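ABC-type branched-chain amino acid transport systems periplasmic component-like protein (Thermomonospora curvata, PDB 4N03) probably binds fatty acids as the solute-binding component of an ABC transporter, and holds a palmitic acid molecule in the crystal. Local coordinates at residues Y61-Q66 / N313-A318; S91-L96 / S113-R118; Y140-G145 / N341-E346; V150-G155 / G182-G187. All blocks are in the same frame, centred on the assembly; numbering follows the deposited sequence. Where two conformers were deposited one is given.

Interaction 1: Y61-Q66 / N313-A318; sequences YEEVNQ and NGYGGA
One polar bond joins Glu63 to Tyr315: the phenol OH of Tyr315 donates to OE1 of Glu63. The separation of Tyr315 OH and Glu63 OE1, 2.4 Å, is very short, and its exact value is best treated as doubtful. The carboxylate oxygen arrives at the edge of the phenol ring and near its plane, while the carboxylate itself stands almost upright to the ring, the two planes 88° apart. Both residues need length here. The CB of Tyr315 starts off away from helix 47-66, but with CG swung anti to the backbone N (chi1 -156°) the ring turns back toward it; Glu63 meets it with a chain extended beyond CG. Tyr60 adds an edge-to-face ring contact to Tyr315. In the periplasmic-binding-protein fold these helices belong to the lobe built on the four-stranded parallel sheet, helix 47-66 following strand 33-40 and helix 309-330 joining the lobe from far along the chain.

The apolar part of the contact sets the ring of Tyr61 against Ala318. Tyr61 CE1 approaches Ala318 CB obliquely at 3.6 Å, and a methyl suits this spot because the backbone lies just behind it: Tyr61 OH is also 3.6 Å from Ala318 CA. That hydroxyl is hydrogen-bonded to Gln57 OE1, one turn earlier in its own helix, and the ring also packs on Ile75 and Ala77 of strand 74-81.

Interaction 2: S91-L96 / S113-R118; sequences SIYTEL and SAVKQR
Between 91-96 and 113-118 the CA atoms come nearest at Tyr93 and Val115, the two segments running in broadly the same direction at 34° to each other, with their axes 10.5 Å apart. So wide a spacing calls for a large side chain between them, and Tyr93 provides it. Its CG lies anti to the backbone N (chi1 -178°), which sends the ring out toward the second helix. Val115 covers part of one ring face, its CB 4.1 Å above the plane and displaced toward the rim, while Val115 CG1 reaches Tyr93 CB at 3.7 Å. Arg118 contributes its aliphatic portion: CB is 3.6 Å from Tyr93 CE1. Arg118 has two conformers, and in the one described here its CD also comes 3.8 Å from Tyr93 CD1, as the two side chains slide past each other in opposite directions.

The helices are successive crossovers of the alpha/beta fold, one leading into strand 103-107 and the other out of it, and Tyr93 and Val115 also rest on Ile103 and Phe106 of that strand. The phenol oxygen of Tyr93 is hydrogen-bonded to Asp122 OD2, further along helix 109-122. Were Tyr93 reduced to an alanine, Val115 CB would probably lose the ring face it covers, Arg118 CB the ring carbon it packs on, and Asp122 its hydroxyl partner.

The hydroxyl of Thr94 turns back into its own helix, where OG1 bonds to Ser91 O at 2.8 Å, approaching from the same face of that carbonyl as Glu95 N.

Interaction 3: Y140-G145 / N341-E346; sequences YIQVTG and NAHRSE
The side-chain oxygen of Gln142 is shared by His343 and Arg344. The firmer bond comes from His343, whose NE2 lies 2.8 Å from Gln142 OE1 with an angle of 165° at the hydrogen; the oxygen sits almost in the imidazole plane. Arg344 NH1 is equally near to Gln142 OE1, also 2.8 Å, but its bond is weak because the angle at the hydrogen is only 116°. The other end of the amide is used as well: Gln142 NE2 donates to Val143 O at 2.9 Å from above the carbonyl plane, which helps fix the rotation of the amide. A bend at chi2 (63°) curls the side chain so that both ends find partners in this buried site.

His343 lies in the last turn of helix 336-343 and Arg344 follows it. A type I turn runs from His343 to Glu346, and His343 CD2 lies over one face of the Arg344 guanidinium, toward its rim. If a leucine replaced Gln142, His343 NE2 would probably be left without its acceptor and Val143 O without its side-chain donor.

Further out, Phe125 and Phe359 meet the His343 ring, and Arg344 is hydrogen-bonded through NE to Lys139 O and through NH1 to Phe359 O. Backbone bonds from Tyr140 and Gln142 to Thr126 tie the loop to the edge strand 126-129, and farther along the same loop Thr144 touches the bound palmitic acid.

Interaction 4: V150-G155 / G182-G187; sequences VDMING and GSALRG
Ala184 is the first residue of 182-187 to meet 150-155, and it does so with both its methyl and its carbonyl. Met152, present as selenomethionine, lays its CG 3.8 Å from Ala184 CB and 3.4 Å from Ala184 O. With CG anti to its own carbonyl carbon (chi1 -70°) and a further bend at chi2, the Met152 chain touches through its first carbons, and its selenium end leads away. A small methyl suits Ala184, which is also packed on Tyr148 and on His173 of strand 170-176.

One turn on, Gly187 brings bare backbone to the interface. Ile153 CG1 lies 3.4 Å from Gly187 O, and its CD1 reaches over toward Gly187 CA; the CA atoms of Ile153 and Gly187 are only 5.1 Å apart. A CB at Gly187 would point at 150-155 and lie a tight 3.3 Å from Met152 CB. Glycine therefore fits the close pairing here, where the axes of 150-155 and 182-187 approach to 7.4 Å at an inclination of 37°. Between these segments the contact is van der Waals packing of aliphatic carbons on backbone and on one methyl, so its fit depends on small residues and shape rather than on polar pairing.

How the interactions relate
Interactions 1, 2 and 3 belong to the lobe built on the four-stranded parallel sheet, whereas interaction 4 packs helices of the other lobe, its centre about 30 Å from that of interaction 1. Interactions 2 and 3 meet directly, Lys116 CG lying 4.0 Å from Ile141 CD1, while the centres of interactions 1 and 3 are about 17 Å apart. Along the chain the segments of 1 and 3 alternate, each linking an early element to one past residue 310, so the first lobe is completed only after the chain has built most of the second. Such crossing between lobes is consistent with a two-lobed binding protein that holds its ligand, here palmitic acid, between them.

Interaction 1: Y61-Q66 / N313-A318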
loop_
_atom_site.group_PDB
_atom_site.type_symbol
_atom_site.label_atom_id
_atom_site.label_comp_id
_atom_site.label_asym_id
_atom_site.label_seq_id
_atom_site.Cartn_x
_atom_site.Cartn_y
_atom_site.Cartn_z
ATOM N N TYR A 61 -3.359 -4.174 -17.805
ATOM C CA TYR A 61 -4.531 -4.736 -18.466
ATOM C C TYR A 61 -4.442 -4.488 -19.977
ATOM O O TYR A 61 -4.841 -5.356 -20.742
ATOM C CB TYR A 61 -5.841 -4.181 -17.914
ATOM C CG TYR A 61 -6.020 -4.410 -16.426
ATOM C CD1 TYR A 61 -5.616 -5.593 -15.823
ATOM C CD2 TYR A 61 -6.525 -3.429 -15.615
ATOM C CE1 TYR A 61 -5.735 -5.794 -14.468
ATOM C CE2 TYR A 61 -6.661 -3.638 -14.230
ATOM C CZ TYR A 61 -6.241 -4.813 -13.665
ATOM O OH TYR A 61 -6.292 -5.054 -12.313
ATOM N N GLU A 62 -3.958 -3.330 -20.404
ATOM C CA GLU A 62 -3.742 -3.089 -21.842
ATOM C C GLU A 62 -2.766 -4.126 -22.410
ATOM O O GLU A 62 -2.981 -4.625 -23.551
ATOM C CB GLU A 62 -3.238 -1.665 -22.067
ATOM C CG GLU A 62 -2.723 -1.373 -23.479
ATOM C CD GLU A 62 -2.032 -0.009 -23.568
ATOM O OE1 GLU A 62 -2.750 0.995 -23.776
ATOM O OE2 GLU A 62 -0.769 0.052 -23.425
ATOM N N GLU A 63 -1.638 -4.369 -21.784
ATOM C CA GLU A 63 -0.681 -5.378 -22.244
ATOM C C GLU A 63 -1.335 -6.760 -22.366
ATOM O O GLU A 63 -1.123 -7.472 -23.350
ATOM C CB GLU A 63 0.521 -5.456 -21.304
ATOM C CG GLU A 63 1.371 -4.198 -21.360
ATOM C CD GLU A 63 2.405 -4.089 -20.248
ATOM O OE1 GLU A 63 2.352 -4.848 -19.234
ATOM O OE2 GLU A 63 3.286 -3.183 -20.387
ATOM N N VAL A 64 -2.148 -7.129 -21.368
ATOM C CA VAL A 64 -2.884 -8.367 -21.413
ATOM C C VAL A 64 -3.877 -8.409 -22.565
ATOM O O VAL A 64 -3.955 -9.432 -23.311
ATOM C CB VAL A 64 -3.623 -8.625 -20.062
ATOM C CG1 VAL A 64 -4.584 -9.775 -20.218
ATOM C CG2 VAL A 64 -2.622 -8.916 -18.958
ATOM N N ASN A 65 -4.627 -7.334 -22.741
ATOM C CA ASN A 65 -5.594 -7.245 -23.861
ATOM C C ASN A 65 -4.950 -7.338 -25.222
ATOM O O ASN A 65 -5.468 -8.026 -26.116
ATOM C CB ASN A 65 -6.451 -5.989 -23.761
ATOM C CG ASN A 65 -7.409 -6.081 -22.572
ATOM O OD1 ASN A 65 -7.734 -7.187 -22.094
ATOM N ND2 ASN A 65 -7.910 -4.958 -22.127
ATOM N N GLN A 66 -3.801 -6.692 -25.351
ATOM C CA GLN A 66 -2.989 -6.788 -26.593
ATOM C C GLN A 66 -2.576 -8.225 -26.878
ATOM O O GLN A 66 -2.372 -8.608 -28.039
ATOM C CB GLN A 66 -1.737 -5.874 -26.514
ATOM C CG GLN A 66 -2.161 -4.410 -26.486
ATOM C CD GLN A 66 -0.994 -3.419 -26.307
ATOM O OE1 GLN A 66 -0.002 -3.693 -25.621
ATOM N NE2 GLN A 66 -1.130 -2.245 -26.923
ATOM N N ASN A 313 3.186 -0.754 -7.091
ATOM C CA ASN A 313 2.056 -1.305 -6.392
ATOM C C ASN A 313 0.897 -1.638 -7.302
ATOM O O ASN A 313 0.298 -2.707 -7.217
ATOM C CB ASN A 313 1.608 -0.333 -5.288
ATOM C CG ASN A 313 0.447 -0.865 -4.474
ATOM O OD1 ASN A 313 0.504 -1.964 -3.864
ATOM N ND2 ASN A 313 -0.569 -0.116 -4.433
ATOM N N GLY A 314 0.586 -0.712 -8.229
ATOM C CA GLY A 314 -0.524 -0.994 -9.122
ATOM C C GLY A 314 -0.209 -2.092 -10.111
ATOM O O GLY A 314 -1.066 -2.923 -10.395
ATOM N N TYR A 315 0.976 -2.086 -10.708
ATOM C CA TYR A 315 1.314 -3.124 -11.660
ATOM C C TYR A 315 1.258 -4.486 -10.971
ATOM O O TYR A 315 0.753 -5.436 -11.519
ATOM C CB TYR A 315 2.705 -2.841 -12.226
ATOM C CG TYR A 315 2.982 -3.439 -13.588
ATOM C CD1 TYR A 315 2.347 -2.949 -14.700
ATOM C CD2 TYR A 315 3.860 -4.443 -13.726
ATOM C CE1 TYR A 315 2.661 -3.422 -16.004
ATOM C CE2 TYR A 315 4.168 -4.949 -14.986
ATOM C CZ TYR A 315 3.526 -4.462 -16.103
ATOM O OH TYR A 315 3.903 -4.932 -17.377
ATOM N N GLY A 316 1.775 -4.552 -9.751
ATOM C CA GLY A 316 1.712 -5.782 -8.984
ATOM C C GLY A 316 0.314 -6.251 -8.683
ATOM O O GLY A 316 0.060 -7.465 -8.720
ATOM N N GLY A 317 -0.590 -5.344 -8.349
ATOM C CA GLY A 317 -1.960 -5.764 -8.069
ATOM C C GLY A 317 -2.645 -6.324 -9.289
ATOM O O GLY A 317 -3.364 -7.319 -9.257
ATOM N N ALA A 318 -2.413 -5.677 -10.454
ATOM C CA ALA A 318 -2.935 -6.171 -11.712
ATOM C C ALA A 318 -2.362 -7.567 -12.007
ATOM O O ALA A 318 -3.077 -8.455 -12.467
ATOM C CB ALA A 318 -2.645 -5.192 -12.827
#

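Interaction 2: S91-L96 / S113-R118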
loop_
_atom_site.group_PDB
_atom_site.type_symbol
_atom_site.label_atom_id
_atom_site.label_comp_id
_atom_site.label_asym_id
_atom_site.label_seq_id
_atom_site.Cartn_x
_atom_site.Cartn_y
_atom_site.Cartn_z
ATOM N N SER A 91 -20.670 4.225 -1.105
ATOM C CA SER A 91 -21.527 4.570 -2.216
ATOM C C SER A 91 -20.975 3.997 -3.532
ATOM O O SER A 91 -21.704 3.405 -4.319
ATOM C CB SER A 91 -21.642 6.098 -2.299
ATOM O OG SER A 91 -22.533 6.474 -3.328
ATOM N N ILE A 92 -19.658 4.160 -3.755
ATOM C CA ILE A 92 -19.009 3.611 -4.946
ATOM C C ILE A 92 -19.108 2.100 -4.966
ATOM O O ILE A 92 -19.458 1.517 -5.954
ATOM C CB ILE A 92 -17.546 4.043 -5.045
ATOM C CG1 ILE A 92 -17.514 5.514 -5.494
ATOM C CG2 ILE A 92 -16.752 3.150 -5.998
ATOM C CD1 ILE A 92 -16.209 6.238 -5.259
ATOM N N TYR A 93 -18.852 1.459 -3.810
ATOM C CA TYR A 93 -18.940 0.018 -3.756
ATOM C C TYR A 93 -20.327 -0.426 -4.214
ATOM O O TYR A 93 -20.469 -1.354 -4.996
ATOM C CB TYR A 93 -18.609 -0.500 -2.349
ATOM C CG TYR A 93 -18.636 -2.007 -2.278
ATOM C CD1 TYR A 93 -19.822 -2.674 -1.999
ATOM C CD2 TYR A 93 -17.539 -2.760 -2.617
ATOM C CE1 TYR A 93 -19.873 -4.062 -2.014
ATOM C CE2 TYR A 93 -17.584 -4.146 -2.616
ATOM C CZ TYR A 93 -18.760 -4.791 -2.309
ATOM O OH TYR A 93 -18.793 -6.156 -2.350
ATOM N N THR A 94 -21.361 0.226 -3.730
ATOM C CA THR A 94 -22.715 -0.234 -4.054
ATOM C C THR A 94 -23.040 0.029 -5.528
ATOM O O THR A 94 -23.879 -0.674 -6.092
ATOM C CB THR A 94 -23.743 0.405 -3.166
ATOM O OG1 THR A 94 -23.739 1.778 -3.402
ATOM C CG2 THR A 94 -23.471 0.213 -1.731
ATOM N N GLU A 95 -22.369 0.990 -6.157
ATOM C CA GLU A 95 -22.525 1.246 -7.598
ATOM C C GLU A 95 -21.781 0.250 -8.476
ATOM O O GLU A 95 -22.075 0.106 -9.683
ATOM C CB GLU A 95 -21.953 2.605 -7.945
ATOM C CG GLU A 95 -22.640 3.821 -7.394
ATOM C CD GLU A 95 -21.936 5.078 -7.888
ATOM O OE1 GLU A 95 -21.004 5.598 -7.204
ATOM O OE2 GLU A 95 -22.253 5.512 -9.019
ATOM N N LEU A 96 -20.776 -0.405 -7.914
ATOM C CA LEU A 96 -19.973 -1.317 -8.693
ATOM C C LEU A 96 -20.329 -2.755 -8.427
ATOM O O LEU A 96 -20.053 -3.581 -9.284
ATOM C CB LEU A 96 -18.494 -1.176 -8.321
ATOM C CG LEU A 96 -17.806 0.118 -8.681
ATOM C CD1 LEU A 96 -16.410 0.075 -8.079
ATOM C CD2 LEU A 96 -17.759 0.267 -10.178
ATOM N N SER A 113 -12.410 -0.941 5.100
ATOM C CA SER A 113 -13.077 -1.367 6.362
ATOM C C SER A 113 -14.551 -1.119 6.287
ATOM O O SER A 113 -15.335 -1.951 6.799
ATOM C CB SER A 113 -12.477 -0.640 7.591
ATOM O OG SER A 113 -11.288 -1.260 7.885
ATOM N N ALA A 114 -14.966 0.002 5.697
ATOM C CA ALA A 114 -16.373 0.369 5.674
ATOM C C ALA A 114 -17.211 -0.590 4.843
ATOM O O ALA A 114 -18.425 -0.661 5.024
ATOM C CB ALA A 114 -16.557 1.778 5.190
ATOM N N VAL A 115 -16.583 -1.319 3.930
ATOM C CA VAL A 115 -17.305 -2.245 3.044
ATOM C C VAL A 115 -16.894 -3.690 3.253
ATOM O O VAL A 115 -17.307 -4.560 2.532
ATOM C CB VAL A 115 -17.168 -1.861 1.553
ATOM C CG1 VAL A 115 -17.869 -0.555 1.283
ATOM C CG2 VAL A 115 -15.742 -1.808 1.117
ATOM N N LYS A 116 -16.182 -3.959 4.355
ATOM C CA LYS A 116 -15.679 -5.302 4.628
ATOM C C LYS A 116 -16.826 -6.323 4.718
ATOM O O LYS A 116 -16.758 -7.417 4.191
ATOM C CB LYS A 116 -14.762 -5.265 5.839
ATOM C CG LYS A 116 -14.029 -6.527 6.096
ATOM C CD LYS A 116 -13.077 -6.322 7.263
ATOM C CE LYS A 116 -12.345 -7.607 7.562
ATOM N NZ LYS A 116 -13.251 -8.531 8.293
ATOM N N GLN A 117 -17.897 -5.962 5.438
ATOM C CA GLN A 117 -19.006 -6.890 5.543
ATOM C C GLN A 117 -19.655 -7.183 4.189
ATOM O O GLN A 117 -20.028 -8.316 3.896
ATOM C CB GLN A 117 -20.079 -6.355 6.508
ATOM C CG GLN A 117 -19.785 -6.490 7.949
ATOM C CD GLN A 117 -20.955 -6.072 8.823
ATOM O OE1 GLN A 117 -21.183 -4.910 9.004
ATOM N NE2 GLN A 117 -21.694 -7.038 9.349
ATOM N N ARG A 118 -19.810 -6.150 3.377
ATOM C CA ARG A 118 -20.372 -6.361 2.053
ATOM C C ARG A 118 -19.447 -7.203 1.139
ATOM O O ARG A 118 -19.909 -8.063 0.403
ATOM C CB ARG A 118 -20.614 -5.023 1.379
ATOM C CG ARG A 118 -21.777 -4.246 1.963
ATOM C CD ARG A 118 -21.888 -2.940 1.193
ATOM N NE ARG A 118 -22.889 -2.046 1.743
ATOM C CZ ARG A 118 -22.682 -1.199 2.742
ATOM N NH1 ARG A 118 -21.478 -1.140 3.344
ATOM N NH2 ARG A 118 -23.684 -0.398 3.141
#

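Interaction 3: Y140-G145 / N341-E346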
loop_
_atom_site.group_PDB
_atom_site.type_symbol
_atom_site.label_atom_id
_atom_site.label_comp_id
_atom_site.label_asym_id
_atom_site.label_seq_id
_atom_site.Cartn_x
_atom_site.Cartn_y
_atom_site.Cartn_z
ATOM N N TYR A 140 -11.623 -13.094 1.124
ATOM C CA TYR A 140 -11.803 -12.338 -0.112
ATOM C C TYR A 140 -10.924 -11.128 -0.228
ATOM O O TYR A 140 -10.855 -10.535 -1.329
ATOM C CB TYR A 140 -13.272 -11.974 -0.273
ATOM C CG TYR A 140 -14.100 -13.188 -0.361
ATOM C CD1 TYR A 140 -14.131 -13.918 -1.519
ATOM C CD2 TYR A 140 -14.785 -13.686 0.737
ATOM C CE1 TYR A 140 -14.845 -15.075 -1.636
ATOM C CE2 TYR A 140 -15.492 -14.913 0.619
ATOM C CZ TYR A 140 -15.470 -15.582 -0.591
ATOM O OH TYR A 140 -16.170 -16.759 -0.803
ATOM N N ILE A 141 -10.221 -10.729 0.824
ATOM C CA ILE A 141 -9.366 -9.547 0.797
ATOM C C ILE A 141 -7.934 -9.974 0.857
ATOM O O ILE A 141 -7.550 -10.670 1.801
ATOM C CB ILE A 141 -9.691 -8.569 1.926
ATOM C CG1 ILE A 141 -11.159 -8.144 1.858
ATOM C CG2 ILE A 141 -8.740 -7.388 1.843
ATOM C CD1 ILE A 141 -11.606 -7.285 3.030
ATOM N N GLN A 142 -7.132 -9.647 -0.157
ATOM C CA GLN A 142 -5.696 -9.894 -0.073
ATOM C C GLN A 142 -4.966 -8.669 0.364
ATOM O O GLN A 142 -4.791 -7.730 -0.431
ATOM C CB GLN A 142 -5.149 -10.333 -1.426
ATOM C CG GLN A 142 -3.642 -10.573 -1.393
ATOM C CD GLN A 142 -3.342 -11.732 -0.435
ATOM O OE1 GLN A 142 -3.825 -12.837 -0.647
ATOM N NE2 GLN A 142 -2.540 -11.487 0.576
ATOM N N VAL A 143 -4.484 -8.675 1.599
ATOM C CA VAL A 143 -3.587 -7.627 2.050
ATOM C C VAL A 143 -2.215 -7.992 1.542
ATOM O O VAL A 143 -1.691 -9.049 1.818
ATOM C CB VAL A 143 -3.585 -7.505 3.578
ATOM C CG1 VAL A 143 -2.637 -6.375 3.966
ATOM C CG2 VAL A 143 -4.995 -7.243 4.112
ATOM N N THR A 144 -1.668 -7.141 0.674
ATOM C CA THR A 144 -0.363 -7.440 0.086
ATOM C C THR A 144 0.763 -7.058 1.036
ATOM O O THR A 144 0.524 -6.343 2.006
ATOM C CB THR A 144 -0.201 -6.698 -1.235
ATOM O OG1 THR A 144 -0.347 -5.305 -0.994
ATOM C CG2 THR A 144 -1.243 -7.160 -2.271
ATOM N N GLY A 145 1.959 -7.535 0.814
ATOM C CA GLY A 145 3.105 -7.083 1.570
ATOM C C GLY A 145 2.959 -7.352 3.065
ATOM O O GLY A 145 2.393 -8.383 3.478
ATOM N N ASN A 341 -10.659 -18.994 -5.315
ATOM C CA ASN A 341 -9.960 -20.263 -5.100
ATOM C C ASN A 341 -8.686 -20.321 -5.949
ATOM O O ASN A 341 -7.671 -20.806 -5.505
ATOM C CB ASN A 341 -10.921 -21.404 -5.409
ATOM C CG ASN A 341 -11.970 -21.589 -4.325
ATOM O OD1 ASN A 341 -11.848 -21.051 -3.242
ATOM N ND2 ASN A 341 -12.995 -22.279 -4.668
ATOM N N ALA A 342 -8.709 -19.758 -7.162
ATOM C CA ALA A 342 -7.512 -19.646 -8.000
ATOM C C ALA A 342 -6.470 -18.783 -7.294
ATOM O O ALA A 342 -5.310 -19.151 -7.195
ATOM C CB ALA A 342 -7.849 -19.064 -9.366
ATOM N N HIS A 343 -6.888 -17.627 -6.762
ATOM C CA HIS A 343 -5.955 -16.764 -6.065
ATOM C C HIS A 343 -5.316 -17.474 -4.845
ATOM O O HIS A 343 -4.115 -17.466 -4.636
ATOM C CB HIS A 343 -6.669 -15.490 -5.576
ATOM C CG HIS A 343 -5.773 -14.631 -4.764
ATOM N ND1 HIS A 343 -4.606 -14.079 -5.233
ATOM C CD2 HIS A 343 -5.828 -14.334 -3.442
ATOM C CE1 HIS A 343 -4.006 -13.425 -4.255
ATOM N NE2 HIS A 343 -4.734 -13.569 -3.150
ATOM N N ARG A 344 -6.153 -18.083 -4.019
ATOM C CA ARG A 344 -5.744 -18.638 -2.710
ATOM C C ARG A 344 -5.042 -19.967 -2.852
ATOM O O ARG A 344 -4.687 -20.564 -1.819
ATOM C CB ARG A 344 -6.925 -18.802 -1.777
ATOM C CG ARG A 344 -7.566 -17.498 -1.345
ATOM C CD ARG A 344 -6.990 -16.933 -0.105
ATOM N NE ARG A 344 -7.436 -15.589 0.206
ATOM C CZ ARG A 344 -6.629 -14.617 0.582
ATOM N NH1 ARG A 344 -5.349 -14.804 0.721
ATOM N NH2 ARG A 344 -7.138 -13.434 0.890
ATOM N N SER A 345 -4.876 -20.461 -4.075
ATOM C CA SER A 345 -4.045 -21.623 -4.366
ATOM C C SER A 345 -2.575 -21.301 -4.462
ATOM O O SER A 345 -1.759 -22.215 -4.458
ATOM C CB SER A 345 -4.558 -22.360 -5.592
ATOM O OG SER A 345 -4.235 -21.658 -6.793
ATOM N N GLU A 346 -2.214 -20.018 -4.461
ATOM C CA GLU A 346 -0.806 -19.606 -4.688
ATOM C C GLU A 346 -0.060 -19.404 -3.424
ATOM O O GLU A 346 -0.313 -18.420 -2.669
ATOM C CB GLU A 346 -0.835 -18.298 -5.505
ATOM C CG GLU A 346 0.524 -17.701 -5.785
ATOM C CD GLU A 346 1.419 -18.649 -6.535
ATOM O OE1 GLU A 346 2.214 -19.369 -5.932
ATOM O OE2 GLU A 346 1.347 -18.693 -7.786
#

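Interaction 4: V150-G155 / G182-G187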
loop_
_atom_site.group_PDB
_atom_site.type_symbol
_atom_site.label_atom_id
_atom_site.label_comp_id
_atom_site.label_asym_id
_atom_site.label_seq_id
_atom_site.Cartn_x
_atom_site.Cartn_y
_atom_site.Cartn_z
ATOM N N VAL A 150 3.847 -4.363 11.517
ATOM C CA VAL A 150 5.092 -5.032 11.217
ATOM C C VAL A 150 6.100 -4.085 10.599
ATOM O O VAL A 150 7.278 -4.131 10.963
ATOM C CB VAL A 150 4.810 -6.219 10.260
ATOM C CG1 VAL A 150 6.072 -6.773 9.583
ATOM C CG2 VAL A 150 4.064 -7.309 11.026
ATOM N N ASP A 151 5.691 -3.173 9.706
ATOM C CA ASP A 151 6.631 -2.197 9.167
ATOM C C ASP A 151 7.230 -1.310 10.261
ATOM O O ASP A 151 8.414 -1.036 10.226
ATOM C CB ASP A 151 5.993 -1.300 8.114
ATOM C CG ASP A 151 5.820 -1.968 6.771
ATOM O OD1 ASP A 151 6.487 -2.958 6.473
ATOM O OD2 ASP A 151 4.996 -1.389 6.010
HETATM N N MSE A 152 6.423 -0.818 11.217
HETATM C CA MSE A 152 6.982 -0.023 12.294
HETATM C C MSE A 152 7.844 -0.841 13.233
HETATM O O MSE A 152 8.811 -0.318 13.741
HETATM C CB MSE A 152 5.872 0.682 13.088
HETATM C CG MSE A 152 5.174 1.796 12.307
HETATM SE SE MSE A 152 6.360 3.280 11.930
HETATM C CE MSE A 152 6.812 2.920 10.174
ATOM N N ILE A 153 7.514 -2.101 13.464
ATOM C CA ILE A 153 8.387 -2.913 14.321
ATOM C C ILE A 153 9.764 -3.066 13.688
ATOM O O ILE A 153 10.803 -2.835 14.305
ATOM C CB ILE A 153 7.729 -4.273 14.595
ATOM C CG1 ILE A 153 6.475 -4.082 15.476
ATOM C CG2 ILE A 153 8.707 -5.181 15.310
ATOM C CD1 ILE A 153 5.567 -5.290 15.463
ATOM N N ASN A 154 9.760 -3.467 12.408
ATOM C CA ASN A 154 11.017 -3.544 11.643
ATOM C C ASN A 154 11.741 -2.206 11.638
ATOM O O ASN A 154 12.935 -2.136 11.851
ATOM C CB ASN A 154 10.762 -4.056 10.234
ATOM C CG ASN A 154 10.553 -5.553 10.155
ATOM O OD1 ASN A 154 11.136 -6.317 10.916
ATOM N ND2 ASN A 154 9.748 -5.991 9.211
ATOM N N GLY A 155 10.999 -1.133 11.383
ATOM C CA GLY A 155 11.611 0.168 11.307
ATOM C C GLY A 155 12.217 0.676 12.590
ATOM O O GLY A 155 13.295 1.252 12.620
ATOM N N GLY A 182 -3.429 3.918 13.368
ATOM C CA GLY A 182 -3.560 3.119 14.580
ATOM C C GLY A 182 -2.876 1.786 14.467
ATOM O O GLY A 182 -2.327 1.284 15.448
ATOM N N SER A 183 -2.888 1.167 13.289
ATOM C CA SER A 183 -2.162 -0.076 13.085
ATOM C C SER A 183 -0.667 0.160 13.153
ATOM O O SER A 183 0.076 -0.577 13.783
ATOM C CB SER A 183 -2.600 -0.729 11.790
ATOM O OG SER A 183 -1.873 -1.891 11.481
ATOM N N ALA A 184 -0.185 1.211 12.466
ATOM C CA ALA A 184 1.211 1.545 12.567
ATOM C C ALA A 184 1.612 1.735 14.037
ATOM O O ALA A 184 2.646 1.267 14.474
ATOM C CB ALA A 184 1.497 2.767 11.719
ATOM N N LEU A 185 0.824 2.553 14.711
ATOM C CA LEU A 185 1.070 2.877 16.122
ATOM C C LEU A 185 1.143 1.635 17.037
ATOM O O LEU A 185 1.981 1.570 17.915
ATOM C CB LEU A 185 -0.009 3.821 16.623
ATOM C CG LEU A 185 0.103 4.282 18.066
ATOM C CD1 LEU A 185 1.314 5.146 18.296
ATOM C CD2 LEU A 185 -1.147 5.037 18.447
ATOM N N ARG A 186 0.308 0.674 16.733
ATOM C CA ARG A 186 0.371 -0.585 17.468
ATOM C C ARG A 186 1.745 -1.199 17.382
ATOM O O ARG A 186 2.313 -1.722 18.342
ATOM C CB ARG A 186 -0.713 -1.545 16.988
ATOM C CG ARG A 186 -0.772 -2.828 17.781
ATOM C CD ARG A 186 -1.748 -3.789 17.183
ATOM N NE ARG A 186 -1.806 -5.026 17.940
ATOM C CZ ARG A 186 -2.850 -5.472 18.580
ATOM N NH1 ARG A 186 -4.003 -4.842 18.567
ATOM N NH2 ARG A 186 -2.739 -6.623 19.150
ATOM N N GLY A 187 2.320 -1.196 16.182
ATOM C CA GLY A 187 3.684 -1.699 15.982
ATOM C C GLY A 187 4.723 -0.885 16.722
ATOM O O GLY A 187 5.596 -1.427 17.401
#